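Local coordinates for protein putative HAD-hydrolase YfnB (Bacillus subtilis, PDB 3ED5) that is a putative hydrolase of the haloacid dehalogenase superfamily, probably acting as a nucleotidase that removes phosphate from 5'-nucleotides, at residues A[14-17]-A[18-22]. Numbering follows the deposited sequence.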
# COMPACT_ATOMS: atom_id res chain seq x y z
N VAL A 14 -2.53 -2.05 1.90
CA VAL A 14 -1.70 -3.24 2.15
C VAL A 14 -0.29 -2.83 2.59
O VAL A 14 0.16 -3.12 3.72
CB VAL A 14 -1.60 -4.15 0.87
CG1 VAL A 14 -0.69 -5.37 1.12
CG2 VAL A 14 -3.02 -4.70 0.49
N ASP A 15 0.40 -2.18 1.67
CA ASP A 15 1.86 -2.03 1.84
C ASP A 15 2.24 -0.99 2.89
O ASP A 15 1.85 0.17 2.80
CB ASP A 15 2.53 -1.74 0.49
CG ASP A 15 2.45 -2.93 -0.43
OD1 ASP A 15 2.51 -4.06 0.10
OD2 ASP A 15 2.33 -2.75 -1.65
N ASP A 16 3.01 -1.46 3.85
CA ASP A 16 3.45 -0.69 5.02
C ASP A 16 2.26 -0.23 5.86
O ASP A 16 2.39 0.69 6.65
CB ASP A 16 4.35 0.48 4.61
CG ASP A 16 5.64 -0.01 4.01
OD1 ASP A 16 6.18 -1.03 4.51
OD2 ASP A 16 6.09 0.63 3.05
N THR A 17 1.13 -0.94 5.71
CA THR A 17 -0.03 -0.74 6.59
C THR A 17 -0.24 -2.04 7.36
O THR A 17 -0.16 -2.03 8.58
CB THR A 17 -1.28 -0.33 5.77
OG1 THR A 17 -1.00 0.91 5.09
CG2 THR A 17 -2.51 -0.10 6.70
N ILE A 18 -0.44 -3.16 6.64
CA ILE A 18 -0.52 -4.48 7.28
C ILE A 18 0.61 -5.44 6.88
O ILE A 18 0.94 -6.33 7.64
CB ILE A 18 -1.93 -5.17 7.09
CG1 ILE A 18 -2.28 -5.30 5.59
CG2 ILE A 18 -2.98 -4.40 7.89
CD1 ILE A 18 -3.71 -5.92 5.26
N LEU A 19 1.20 -5.25 5.70
CA LEU A 19 2.38 -6.03 5.30
C LEU A 19 3.58 -5.11 5.34
O LEU A 19 3.45 -3.92 5.04
CB LEU A 19 2.20 -6.58 3.87
CG LEU A 19 1.17 -7.71 3.74
CD1 LEU A 19 1.16 -8.23 2.27
CD2 LEU A 19 1.49 -8.84 4.70
N ASP A 20 4.74 -5.66 5.68
CA ASP A 20 5.95 -4.86 5.80
C ASP A 20 6.59 -4.80 4.40
O ASP A 20 7.45 -5.63 4.05
CB ASP A 20 6.86 -5.48 6.87
CG ASP A 20 8.16 -4.67 7.11
OD1 ASP A 20 8.48 -3.72 6.39
OD2 ASP A 20 8.87 -5.03 8.05
N PHE A 21 6.11 -3.84 3.59
CA PHE A 21 6.59 -3.71 2.22
C PHE A 21 8.04 -3.28 2.20
O PHE A 21 8.80 -3.73 1.35
CB PHE A 21 5.77 -2.69 1.44
CG PHE A 21 6.20 -2.57 0.00
CD1 PHE A 21 5.77 -3.50 -0.95
CD2 PHE A 21 7.12 -1.56 -0.38
CE1 PHE A 21 6.18 -3.39 -2.29
CE2 PHE A 21 7.54 -1.47 -1.72
CZ PHE A 21 7.05 -2.38 -2.68
N GLN A 22 8.43 -2.44 3.17
CA GLN A 22 9.88 -2.07 3.24
C GLN A 22 10.80 -3.29 3.29
O GLN A 22 11.84 -3.32 2.61
CB GLN A 22 10.14 -1.17 4.45
CG GLN A 22 9.36 0.15 4.37
CD GLN A 22 9.65 0.89 3.09
OE1 GLN A 22 8.80 1.04 2.20
NE2 GLN A 22 10.88 1.34 2.97
O HOH W 1 7.27 -1.14 7.00
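The carbonyl oxygen of Val14 is gripped by three backbone N-H groups of the turn that follows it. Leu19 N reaches Val14 O in an almost straight bond (3.1 Å, 176° at the hydrogen). Ile18 N meets Val14 O at 3.0 Å, tilted from the carbonyl plane as Leu19 N is, and Thr17 N is the third donor. In the reverse direction, Asp16 N donates to Leu19 O at 2.8 Å, and the backbones of Asp15 and Leu19 form a single bridge. On the buried side, Val14 and Leu19 run side by side, with CG1 of Val14 3.6 Å from CD1 of Leu19; Ile123 of the neighbouring strand and Arg135 of helix 129-138 pack around this pair. With CG beside its own backbone N (chi1 -65°), Asp16 brings its carboxylate to the start of helix 21-35. Its OD1 accepts from Gln22 N through the syn lone pair at 3.0 Å. A water donates to both Asp16 OD1 and Asp20 OD1, bridging two carboxylate oxygens whose like charges lie 4.0 Å apart and probably easing their repulsion. Asp20 itself is the N-cap, its OD1 bonded to Ala23 N. Phe21 lays CB and CD1 against the Asp15 side chain, CD1 being 3.4 Å from Asp15 CG, with the carboxylate and ring planes 42° apart. That carboxylate is held in turn by a salt bridge to Arg135 and a hydrogen bond from Gln132, and a formate lies close by. At the probable active site, Thr17 OG1 is hydrogen-bonded to Asp13, the nucleophile by similarity. Asp13 to Thr17 form HAD motif I, DxDx(T/V), and the compact turn between strand 9-12 and helix 21-35 is consistent with the squiggle of this Rossmann-like fold.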